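Local coordinates for large adhesion protein (Lap) involved in biofilm formation (Marinobacter hydrocarbonoclasticus, PDB 6XI3) that forms part of an extender region of tandem Ig-like beta-sandwich repeats whose junctions bind calcium, probably projecting the adhesin away from the cell for biofilm formation, at residues 313-318 and 341-346; 321-326 and 405-410; 333-338 and 377-382; 352-357 and 389-394; 358-363 and 383-388. All coordinates share one frame; numbering follows the deposited sequence.

Overall arrangement
Following the chain from the N terminus, interaction 1 opens at the end of strand 305-314 and closes just after strand 334-342, holding the preceding part of the rod to the beta-sandwich that follows. Before it closes, interactions 2 and 3 have opened, and both cross it. Interaction 2 makes the longest loop, 321-326 to 405-410, joining outermost strands of two sheets; interactions 3, 4 and 5 all nest inside it. Interaction 3 attaches strand 374-380 to strand 334-342. Interaction 4, in series after interaction 1, pairs 352-357 with 389-394 in the other sheet and encloses interaction 5, which packs 358-363 against 383-388 beside the shared sodium ion. Interaction 3 crosses both of these.

Interaction 1: 313-318 and 341-346. With CA (calcium ion), chain B.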
# COMPACT_ATOMS: atom_id res chain seq x y z
N SER A 313 21.81 -24.59 0.85
CA SER A 313 22.45 -25.85 1.27
C SER A 313 23.31 -25.58 2.50
O SER A 313 23.95 -24.52 2.57
CB SER A 313 23.24 -26.44 0.13
OG SER A 313 23.71 -27.71 0.49
N LEU A 314 23.20 -26.47 3.49
CA LEU A 314 23.88 -26.33 4.79
C LEU A 314 24.76 -27.57 4.94
O LEU A 314 24.27 -28.69 4.63
CB LEU A 314 22.83 -26.23 5.91
CG LEU A 314 23.35 -26.10 7.34
CD1 LEU A 314 24.28 -24.91 7.48
CD2 LEU A 314 22.20 -26.00 8.34
N ASP A 315 26.03 -27.34 5.27
CA ASP A 315 27.00 -28.45 5.49
C ASP A 315 27.88 -28.06 6.67
O ASP A 315 29.09 -27.81 6.42
CB ASP A 315 27.75 -28.75 4.19
CG ASP A 315 28.56 -30.04 4.25
OD1 ASP A 315 28.49 -30.73 5.27
OD2 ASP A 315 29.23 -30.36 3.23
N ALA A 316 27.31 -27.95 7.87
CA ALA A 316 28.05 -27.54 9.10
C ALA A 316 28.86 -28.72 9.68
O ALA A 316 29.80 -28.48 10.40
CB ALA A 316 27.10 -26.95 10.10
N THR A 317 28.51 -29.95 9.32
CA THR A 317 29.16 -31.19 9.84
C THR A 317 29.60 -32.08 8.67
O THR A 317 28.77 -32.48 7.84
CB THR A 317 28.20 -31.96 10.76
OG1 THR A 317 27.73 -31.07 11.77
CG2 THR A 317 28.84 -33.17 11.40
N THR A 318 30.88 -32.40 8.64
CA THR A 318 31.52 -33.22 7.59
C THR A 318 31.01 -34.65 7.75
O THR A 318 31.22 -35.16 8.80
CB THR A 318 33.03 -33.17 7.76
OG1 THR A 318 33.34 -31.79 7.63
CG2 THR A 318 33.80 -33.99 6.75
N THR A 341 29.53 -42.80 13.05
CA THR A 341 29.16 -41.92 11.93
C THR A 341 29.14 -40.48 12.44
O THR A 341 28.92 -40.27 13.62
CB THR A 341 27.85 -42.32 11.25
OG1 THR A 341 26.75 -42.22 12.14
CG2 THR A 341 27.87 -43.71 10.65
N ALA A 342 29.37 -39.55 11.53
CA ALA A 342 29.11 -38.11 11.70
C ALA A 342 28.22 -37.66 10.54
O ALA A 342 28.46 -38.12 9.41
CB ALA A 342 30.43 -37.36 11.77
N ASP A 343 27.18 -36.88 10.83
CA ASP A 343 26.21 -36.31 9.85
C ASP A 343 25.46 -37.41 9.08
O ASP A 343 25.13 -37.19 7.88
CB ASP A 343 26.89 -35.35 8.88
CG ASP A 343 25.86 -34.35 8.35
OD1 ASP A 343 24.88 -34.09 9.08
OD2 ASP A 343 26.00 -33.90 7.20
N VAL A 344 25.21 -38.56 9.71
CA VAL A 344 24.25 -39.58 9.20
C VAL A 344 23.05 -39.58 10.15
O VAL A 344 23.25 -39.87 11.32
CB VAL A 344 24.89 -40.98 9.15
CG1 VAL A 344 23.90 -42.00 8.61
CG2 VAL A 344 26.16 -40.99 8.31
N ALA A 345 21.86 -39.23 9.65
CA ALA A 345 20.61 -39.14 10.43
C ALA A 345 20.45 -40.45 11.18
O ALA A 345 20.64 -41.52 10.60
CB ALA A 345 19.42 -38.86 9.53
N PRO A 346 20.15 -40.41 12.48
CA PRO A 346 19.78 -41.62 13.21
C PRO A 346 18.62 -42.34 12.51
O PRO A 346 17.80 -41.69 11.88
CB PRO A 346 19.40 -41.09 14.58
CG PRO A 346 20.25 -39.85 14.72
CD PRO A 346 20.14 -39.22 13.35
CA CA B . 27.31 -32.41 6.21
O HOH W 1 28.62 -33.95 4.94
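Thr317 and Asp343 meet in a metal-bridged surface contact at a junction along the rod, where the linker after strand 305-314 passes the loop after strand 334-342. No hydrogen bond joins the two segments; a calcium ion does the work. It is bound by Thr317 O at 2.2 Å and by Asp343 OD2 at 2.2 Å, with Asp315 OD1 and a water also in the shell. Asp289 and Asn399 complete the site. The shared metal brings acceptors together that could not bond to each other, Thr317 O lying 3.2 Å from Asp343 OD2, and the cation probably offsets the repulsion between the carboxylates of Asp315 and Asp343. The Asp343 side chain extends with CG anti to its own N (chi1 -155°), which sends OD2 to the metal while OD1 forms a salt bridge with Arg398. Around this polar centre the remaining touching is slight: Thr317 CG2 rests on Asp343 CB at 3.9 Å, and Ala342 CB approaches Thr318 O at 3.8 Å. Ligands drawn from the linker and from both neighbouring beta-sandwiches make this an interdomain calcium site, as expected of RTX adhesin extenders, in which calcium is essential for extension.

Interaction 2: 321-326 and 405-410; sequences LTVSLD and DSANGA
Asp405 begins the contact by reaching from one sheet of the Ig-like beta-sandwich to Leu321, Thr322 and Val323 in the other. The two strands run nearly parallel, 15° apart, with axes 5.7 Å from each other at closest approach, and each is outermost in its own sheet, so side chains rather than a backbone ladder close this flank of the sandwich. With CG trans to the main-chain N (chi1 -169°), Asp405 places OD2 2.9 Å from Val323 N in a hydrogen bond that enters on the anti side of the carboxylate, 18° out of its plane. This N-H lies between Thr322 and Ser324, whose backbones bond to Thr340 and Ser338 of strand 334-342. Asp405 CB meanwhile lies against Leu321 CD2 at 3.8 Å. Ser406 turns its side chain away and offers backbone instead: its C sits 3.7 Å from Val323 CG1, while its N-H makes a weak bond back to Asp405 OD1. Ala407 points its methyl into the other strand, CB lying 4.2 Å from Val323 CG1 and 3.9 Å from Leu325 N. Asn408 offers its carbonyl O, which Leu325 CD2 approaches only loosely. At Gly409, which has no side chain, Leu325 CD2 settles directly on the backbone, 3.8 Å from Gly409 CA.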
# COMPACT_ATOMS: atom_id res chain seq x y z
N LEU A 321 32.12 -41.98 8.22
CA LEU A 321 31.77 -43.32 8.73
C LEU A 321 33.08 -44.07 9.02
O LEU A 321 33.99 -44.04 8.16
CB LEU A 321 30.90 -44.04 7.69
CG LEU A 321 30.45 -45.43 8.13
CD1 LEU A 321 29.06 -45.77 7.63
CD2 LEU A 321 31.47 -46.47 7.72
N THR A 322 33.16 -44.70 10.19
CA THR A 322 34.20 -45.72 10.51
C THR A 322 33.56 -47.10 10.65
O THR A 322 32.41 -47.19 11.09
CB THR A 322 34.93 -45.44 11.82
OG1 THR A 322 34.02 -45.63 12.91
CG2 THR A 322 35.53 -44.05 11.87
N VAL A 323 34.32 -48.16 10.37
CA VAL A 323 33.90 -49.54 10.74
C VAL A 323 35.10 -50.21 11.41
O VAL A 323 36.25 -49.86 11.07
CB VAL A 323 33.40 -50.32 9.52
CG1 VAL A 323 34.52 -50.62 8.54
CG2 VAL A 323 32.71 -51.61 9.94
N SER A 324 34.82 -51.13 12.33
CA SER A 324 35.82 -51.93 13.07
C SER A 324 35.39 -53.40 13.05
O SER A 324 34.21 -53.70 13.27
CB SER A 324 36.01 -51.41 14.47
OG SER A 324 36.78 -52.34 15.23
N LEU A 325 36.34 -54.28 12.75
CA LEU A 325 36.14 -55.73 12.94
C LEU A 325 36.60 -56.05 14.37
O LEU A 325 37.82 -56.11 14.60
CB LEU A 325 36.92 -56.49 11.88
CG LEU A 325 36.86 -58.01 11.98
CD1 LEU A 325 35.43 -58.52 12.01
CD2 LEU A 325 37.62 -58.62 10.80
N ASP A 326 35.63 -56.20 15.27
CA ASP A 326 35.84 -56.36 16.73
C ASP A 326 36.24 -57.80 17.06
O ASP A 326 37.16 -57.95 17.85
CB ASP A 326 34.60 -55.92 17.49
CG ASP A 326 34.31 -54.45 17.26
OD1 ASP A 326 35.27 -53.67 17.00
OD2 ASP A 326 33.15 -54.10 17.28
N ASP A 405 34.04 -46.90 4.84
CA ASP A 405 35.25 -47.30 5.57
C ASP A 405 35.40 -48.81 5.36
O ASP A 405 34.41 -49.45 4.98
CB ASP A 405 35.21 -46.89 7.05
CG ASP A 405 36.57 -47.07 7.71
OD1 ASP A 405 37.58 -47.04 6.96
OD2 ASP A 405 36.63 -47.25 8.95
N SER A 406 36.61 -49.31 5.51
CA SER A 406 36.91 -50.76 5.45
C SER A 406 37.72 -51.16 6.68
O SER A 406 38.26 -50.28 7.40
CB SER A 406 37.60 -51.13 4.16
OG SER A 406 38.92 -50.64 4.15
N ALA A 407 37.69 -52.44 6.99
CA ALA A 407 38.56 -53.05 8.00
C ALA A 407 38.96 -54.45 7.51
O ALA A 407 38.26 -55.04 6.64
CB ALA A 407 37.86 -53.07 9.32
N ASN A 408 40.08 -54.91 8.02
CA ASN A 408 40.75 -56.13 7.52
C ASN A 408 40.85 -57.07 8.70
O ASN A 408 41.03 -56.60 9.83
CB ASN A 408 42.13 -55.84 6.92
CG ASN A 408 42.07 -54.95 5.70
OD1 ASN A 408 42.67 -53.88 5.70
ND2 ASN A 408 41.36 -55.38 4.67
N GLY A 409 40.72 -58.36 8.43
CA GLY A 409 41.02 -59.40 9.42
C GLY A 409 41.25 -60.70 8.69
O GLY A 409 41.57 -60.67 7.47
N ALA A 410 41.00 -61.79 9.40
CA ALA A 410 41.33 -63.15 8.94
C ALA A 410 40.29 -64.10 9.53
O ALA A 410 39.78 -63.85 10.65
CB ALA A 410 42.74 -63.51 9.34

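Interaction 3: 333-338 and 377-382; sequences QTVDLS and TGVDIS
The carboxylate of Asp336 and the carboxamide of Gln333, flat groups at the two ends of the contact, both meet 377-382 with an oxygen leading. Asp336 OD1 takes the N-H of Gly378 at 2.8 Å, almost straight along its C-O bond, and the same oxygen brushes Thr377 CA. Gln333 stretches out beyond CG and brings OE1 to 3.3 Å from Ser382 CA. A third flat group, the carboxylate of Asp380, folds back on its own segment: OD1 receives Ser382 OG on the syn side and Ser382 N on the anti side, both out of the carboxylate plane, and this Asx turn shapes the chain where the strand ends.

Between these groups the backbones pair antiparallel. Val335 and Val379 exchange two bonds: Val335 N reaches Val379 O at 3.0 Å, in the carbonyl plane on a lone pair, and Val379 N returns to Val335 O at 3.0 Å. Ile381 N adds a straighter bond to Gln333 O at 3.0 Å, its donor tilted 30° from that carbonyl's plane. Val335 and Val379 share a face of the sheet, Ile381 follows just beyond the strand, and Ile354 of the other sheet packs on all three. Val335 CG1 and Ile381 CD1 are pressed to 3.4 Å, with the side chains crossing at about a right angle. Gly378, at positive phi, and Val379 lie opposite Val335 and form a G1 beta bulge, at the corner where the outermost strand 374-380 of this beta-sandwich sheet turns.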
# COMPACT_ATOMS: atom_id res chain seq x y z
N GLN A 333 32.14 -69.48 13.52
CA GLN A 333 32.22 -68.87 12.17
C GLN A 333 31.33 -67.62 12.13
O GLN A 333 30.45 -67.52 11.27
CB GLN A 333 31.91 -69.89 11.08
CG GLN A 333 32.94 -71.01 11.14
CD GLN A 333 32.71 -72.11 10.13
OE1 GLN A 333 32.58 -71.88 8.94
NE2 GLN A 333 32.70 -73.34 10.61
N THR A 334 31.61 -66.68 13.02
CA THR A 334 30.86 -65.40 13.10
C THR A 334 31.83 -64.24 13.27
O THR A 334 32.99 -64.51 13.58
CB THR A 334 29.83 -65.41 14.24
OG1 THR A 334 30.50 -65.62 15.48
CG2 THR A 334 28.75 -66.43 14.00
N VAL A 335 31.35 -63.02 13.03
CA VAL A 335 32.11 -61.78 13.28
C VAL A 335 31.22 -60.81 14.05
O VAL A 335 29.99 -60.88 13.93
CB VAL A 335 32.69 -61.15 12.01
CG1 VAL A 335 33.64 -62.11 11.32
CG2 VAL A 335 31.62 -60.68 11.04
N ASP A 336 31.84 -60.00 14.90
CA ASP A 336 31.17 -58.83 15.52
C ASP A 336 31.83 -57.61 14.90
O ASP A 336 33.08 -57.60 14.84
CB ASP A 336 31.28 -58.85 17.05
CG ASP A 336 30.69 -60.08 17.74
OD1 ASP A 336 29.90 -60.82 17.13
OD2 ASP A 336 31.03 -60.28 18.90
N LEU A 337 31.02 -56.65 14.43
CA LEU A 337 31.44 -55.41 13.75
C LEU A 337 30.85 -54.25 14.55
O LEU A 337 29.82 -54.44 15.15
CB LEU A 337 30.86 -55.37 12.33
CG LEU A 337 31.18 -56.56 11.45
CD1 LEU A 337 30.43 -56.44 10.15
CD2 LEU A 337 32.67 -56.66 11.18
N SER A 338 31.50 -53.09 14.55
CA SER A 338 30.93 -51.85 15.11
C SER A 338 31.42 -50.67 14.27
O SER A 338 32.39 -50.85 13.53
CB SER A 338 31.31 -51.68 16.55
OG SER A 338 32.71 -51.79 16.68
N THR A 377 26.41 -58.12 15.52
CA THR A 377 27.01 -59.14 16.39
C THR A 377 26.53 -60.50 15.87
O THR A 377 25.41 -60.60 15.37
CB THR A 377 26.71 -58.78 17.85
OG1 THR A 377 25.30 -58.75 17.96
CG2 THR A 377 27.23 -57.42 18.26
N GLY A 378 27.42 -61.49 15.91
CA GLY A 378 27.06 -62.86 15.51
C GLY A 378 26.76 -62.98 14.03
O GLY A 378 25.96 -63.85 13.69
N VAL A 379 27.41 -62.20 13.16
CA VAL A 379 27.17 -62.28 11.69
C VAL A 379 27.77 -63.60 11.18
O VAL A 379 28.97 -63.88 11.42
CB VAL A 379 27.75 -61.05 10.96
CG1 VAL A 379 27.65 -61.20 9.46
CG2 VAL A 379 27.08 -59.75 11.40
N ASP A 380 26.97 -64.38 10.45
CA ASP A 380 27.33 -65.72 9.94
C ASP A 380 28.25 -65.58 8.74
O ASP A 380 27.82 -65.01 7.74
CB ASP A 380 26.09 -66.47 9.49
CG ASP A 380 26.37 -67.92 9.14
OD1 ASP A 380 27.55 -68.36 9.18
OD2 ASP A 380 25.40 -68.59 8.89
N ILE A 381 29.49 -66.06 8.86
CA ILE A 381 30.47 -66.03 7.74
C ILE A 381 30.90 -67.46 7.45
O ILE A 381 31.97 -67.62 6.85
CB ILE A 381 31.66 -65.11 8.04
CG1 ILE A 381 32.47 -65.55 9.27
CG2 ILE A 381 31.17 -63.67 8.17
CD1 ILE A 381 33.79 -64.83 9.36
N SER A 382 30.08 -68.45 7.82
CA SER A 382 30.32 -69.88 7.50
C SER A 382 30.42 -70.11 5.98
O SER A 382 30.97 -71.14 5.59
CB SER A 382 29.31 -70.80 8.15
OG SER A 382 27.99 -70.50 7.71

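Interaction 4: 352-357 and 389-394; sequences VTITDS and LTVEAS. With NA (sodium ion), chain H.
Different rotations about chi1, 61° in Thr353 and -51° in Thr355, bring the two hydroxyls to one water that also reaches the partner strand at Thr390. Thr353 OG1 stands between its backbone N and carbonyl carbon and thereby also meets Glu392 CB at 3.2 Å; Thr355 OG1 lies anti to its carbonyl carbon. The water is 2.6 Å from Thr355 OG1 and donates to Thr390 O, which therefore accepts both from it and from Thr355 N. Beneath this polar face runs a regular antiparallel ladder. Thr353 and Glu392 exchange bonds as one hydrogen-bonded pair, Thr355 and Thr390 as the next, all four lying in their carbonyl planes; Thr353 N to Glu392 O is 2.8 Å. The opposite face is largely apolar. Ile354 CG1 runs beside Val391 CG2 at 4.0 Å, the two side chains pointing the same way, and Val352 CG2 lies 4.1 Å from Ala393 CB. Beyond the paired strands, Ser357 OG binds the sodium ion at 2.7 Å. These are the two inner strands of a four-stranded sheet, flanked by 361-367 and 402-411, and their apolar face packs on Val335 and Leu337 of strand 334-342 and on Leu376, Tyr374 and Val379 of strand 374-380.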
# COMPACT_ATOMS: atom_id res chain seq x y z
N VAL A 352 26.73 -53.34 4.99
CA VAL A 352 28.03 -53.99 5.33
C VAL A 352 28.25 -55.16 4.37
O VAL A 352 27.30 -55.90 4.11
CB VAL A 352 28.08 -54.42 6.80
CG1 VAL A 352 29.32 -55.23 7.12
CG2 VAL A 352 27.98 -53.23 7.74
N THR A 353 29.44 -55.25 3.79
CA THR A 353 29.92 -56.44 3.02
C THR A 353 31.16 -57.01 3.72
O THR A 353 31.99 -56.22 4.23
CB THR A 353 30.24 -56.08 1.57
OG1 THR A 353 31.28 -55.11 1.69
CG2 THR A 353 29.06 -55.53 0.79
N ILE A 354 31.25 -58.33 3.81
CA ILE A 354 32.47 -59.04 4.24
C ILE A 354 32.86 -59.92 3.05
O ILE A 354 32.02 -60.73 2.66
CB ILE A 354 32.20 -59.87 5.51
CG1 ILE A 354 31.61 -58.99 6.61
CG2 ILE A 354 33.46 -60.58 5.98
CD1 ILE A 354 30.60 -59.73 7.44
N THR A 355 34.03 -59.66 2.47
CA THR A 355 34.57 -60.38 1.30
C THR A 355 35.74 -61.24 1.77
O THR A 355 36.61 -60.74 2.47
CB THR A 355 34.93 -59.37 0.21
OG1 THR A 355 33.74 -58.58 0.07
CG2 THR A 355 35.36 -60.02 -1.10
N ASP A 356 35.75 -62.51 1.39
CA ASP A 356 36.87 -63.44 1.68
C ASP A 356 37.89 -63.40 0.53
O ASP A 356 37.70 -62.62 -0.42
CB ASP A 356 36.28 -64.81 1.98
CG ASP A 356 35.78 -65.57 0.76
OD1 ASP A 356 36.00 -65.08 -0.39
OD2 ASP A 356 35.22 -66.66 0.98
N SER A 357 38.95 -64.22 0.61
CA SER A 357 40.14 -64.14 -0.27
C SER A 357 39.84 -64.71 -1.66
O SER A 357 40.70 -64.55 -2.54
CB SER A 357 41.34 -64.84 0.34
OG SER A 357 40.99 -66.13 0.80
N LEU A 389 40.01 -61.37 5.30
CA LEU A 389 38.63 -60.85 5.31
C LEU A 389 38.75 -59.34 5.12
O LEU A 389 39.62 -58.75 5.78
CB LEU A 389 37.93 -61.12 6.64
CG LEU A 389 37.54 -62.56 6.95
CD1 LEU A 389 36.67 -62.61 8.20
CD2 LEU A 389 36.83 -63.23 5.79
N THR A 390 37.90 -58.78 4.28
CA THR A 390 37.73 -57.32 4.12
C THR A 390 36.28 -56.98 4.43
O THR A 390 35.39 -57.57 3.81
CB THR A 390 38.12 -56.84 2.72
OG1 THR A 390 39.44 -57.30 2.48
CG2 THR A 390 38.06 -55.33 2.62
N VAL A 391 36.09 -56.11 5.42
CA VAL A 391 34.77 -55.60 5.83
C VAL A 391 34.64 -54.22 5.19
O VAL A 391 35.58 -53.42 5.33
CB VAL A 391 34.67 -55.51 7.36
CG1 VAL A 391 33.40 -54.77 7.81
CG2 VAL A 391 34.74 -56.90 8.00
N GLU A 392 33.54 -53.96 4.48
CA GLU A 392 33.21 -52.62 3.91
C GLU A 392 31.87 -52.18 4.51
O GLU A 392 30.92 -52.97 4.52
CB GLU A 392 33.24 -52.69 2.39
CG GLU A 392 32.75 -51.43 1.69
CD GLU A 392 33.78 -50.30 1.60
OE1 GLU A 392 34.92 -50.49 2.08
OE2 GLU A 392 33.43 -49.24 1.04
N ALA A 393 31.80 -50.96 5.01
CA ALA A 393 30.53 -50.36 5.49
C ALA A 393 30.27 -49.05 4.74
O ALA A 393 31.23 -48.29 4.50
CB ALA A 393 30.61 -50.17 6.97
N SER A 394 29.00 -48.80 4.41
CA SER A 394 28.53 -47.60 3.68
C SER A 394 27.21 -47.07 4.25
O SER A 394 26.31 -47.86 4.61
CB SER A 394 28.37 -47.89 2.23
OG SER A 394 28.33 -46.65 1.53
NA NA H . 39.51 -65.71 3.03
O HOH W 2 33.80 -56.44 1.60

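Interaction 5: 358-363 and 383-388; sequences TGNVVN and SLVDGD. With NA (sodium ion), chain H; CA (calcium ion), chain C.
Not one hydrogen bond crosses between Thr358, Asn360 and Val362 and the facing Ser383, Leu384 and Val385, although the same loop binds a sodium ion and, farther along, a calcium ion. Van der Waals contacts, most of them through methyl groups, do the meeting. Thr358 CG2 touches Val385 CG2 at 3.7 Å, the side chains crossing at about a right angle. Leu384, with CG anti to its carbonyl carbon (chi1 -58°) and the chain extended beyond, brings CD2 to 3.7 Å from Asn360 CB and 4.1 Å from Val362 CG2. That same valine methyl lies 3.6 Å from Ser383 OG. The contact lies at one end of the Ig-like beta-sandwich, where the turn between strands 349-356 and 361-367 packs on the loop leading into strand 387-396. Asp356 supplies the polar link that the two segments lack: its OD1 accepts from the backbone N of Thr358 and of Asn360, while OD2 accepts from Val385 N. Sodium takes Val385 O at 2.6 Å and Asp388 O at 2.8 Å, with Ser357 as its third protein ligand; between those carbonyls Gly387 adopts a positive phi of 121° and lets the chain bend closely round the ion. Asp386 turns the other way. Its OD2 binds calcium at 2.5 Å together with a water, Asp412 and Thr414, while OD1 accepts from Ala413 N.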
# COMPACT_ATOMS: atom_id res chain seq x y z
N THR A 358 38.69 -65.35 -1.87
CA THR A 358 38.32 -65.91 -3.20
C THR A 358 37.12 -65.16 -3.79
O THR A 358 36.61 -65.61 -4.83
CB THR A 358 38.14 -67.44 -3.11
OG1 THR A 358 36.87 -67.77 -2.55
CG2 THR A 358 39.23 -68.11 -2.31
N GLY A 359 36.70 -64.04 -3.18
CA GLY A 359 35.60 -63.19 -3.69
C GLY A 359 34.19 -63.56 -3.21
O GLY A 359 33.26 -62.93 -3.69
N ASN A 360 34.00 -64.52 -2.30
CA ASN A 360 32.65 -64.79 -1.72
C ASN A 360 32.24 -63.59 -0.84
O ASN A 360 33.14 -62.90 -0.34
CB ASN A 360 32.61 -66.06 -0.88
CG ASN A 360 33.01 -67.27 -1.67
OD1 ASN A 360 32.47 -67.50 -2.76
ND2 ASN A 360 33.91 -68.07 -1.13
N VAL A 361 30.96 -63.28 -0.75
CA VAL A 361 30.52 -62.03 -0.07
C VAL A 361 29.38 -62.38 0.87
O VAL A 361 28.51 -63.18 0.48
CB VAL A 361 30.15 -60.89 -1.04
CG1 VAL A 361 29.62 -59.67 -0.32
CG2 VAL A 361 31.34 -60.48 -1.90
N VAL A 362 29.42 -61.82 2.07
CA VAL A 362 28.28 -61.78 3.02
C VAL A 362 27.80 -60.33 3.06
O VAL A 362 28.65 -59.44 3.24
CB VAL A 362 28.63 -62.27 4.43
CG1 VAL A 362 27.54 -61.88 5.43
CG2 VAL A 362 28.87 -63.77 4.45
N ASN A 363 26.50 -60.13 2.90
CA ASN A 363 25.84 -58.80 2.95
C ASN A 363 24.99 -58.74 4.22
O ASN A 363 24.28 -59.71 4.54
CB ASN A 363 24.96 -58.54 1.72
CG ASN A 363 25.70 -58.64 0.40
OD1 ASN A 363 26.47 -57.76 0.03
ND2 ASN A 363 25.47 -59.72 -0.32
N SER A 383 29.90 -69.20 5.13
CA SER A 383 30.00 -69.30 3.65
C SER A 383 31.36 -68.79 3.16
O SER A 383 31.62 -68.97 1.96
CB SER A 383 28.87 -68.55 2.96
OG SER A 383 29.01 -67.14 3.14
N LEU A 384 32.17 -68.13 3.99
CA LEU A 384 33.49 -67.60 3.55
C LEU A 384 34.56 -68.66 3.79
O LEU A 384 34.33 -69.55 4.62
CB LEU A 384 33.80 -66.32 4.31
CG LEU A 384 32.75 -65.21 4.16
CD1 LEU A 384 33.22 -63.89 4.77
CD2 LEU A 384 32.39 -65.02 2.69
N VAL A 385 35.72 -68.50 3.16
CA VAL A 385 36.84 -69.48 3.27
C VAL A 385 37.98 -68.84 4.06
O VAL A 385 38.07 -67.59 4.11
CB VAL A 385 37.32 -69.99 1.90
CG1 VAL A 385 36.19 -70.66 1.14
CG2 VAL A 385 37.98 -68.90 1.06
N ASP A 386 38.83 -69.67 4.64
CA ASP A 386 39.98 -69.20 5.44
C ASP A 386 40.85 -68.27 4.60
O ASP A 386 40.93 -68.45 3.37
CB ASP A 386 40.76 -70.38 6.01
CG ASP A 386 40.04 -71.02 7.17
OD1 ASP A 386 38.87 -70.60 7.51
OD2 ASP A 386 40.66 -71.90 7.77
N GLY A 387 41.50 -67.32 5.28
CA GLY A 387 42.41 -66.32 4.72
C GLY A 387 41.88 -64.92 5.04
O GLY A 387 41.07 -64.78 5.98
N ASP A 388 42.29 -63.93 4.24
CA ASP A 388 41.99 -62.50 4.49
C ASP A 388 40.47 -62.31 4.48
O ASP A 388 39.75 -63.02 3.73
CB ASP A 388 42.68 -61.58 3.48
CG ASP A 388 44.17 -61.39 3.74
OD1 ASP A 388 44.63 -61.73 4.87
OD2 ASP A 388 44.87 -60.90 2.82
NA NA H . 39.51 -65.71 3.03
CA CA C . 42.92 -72.56 8.45
O HOH W 3 43.98 -70.79 7.44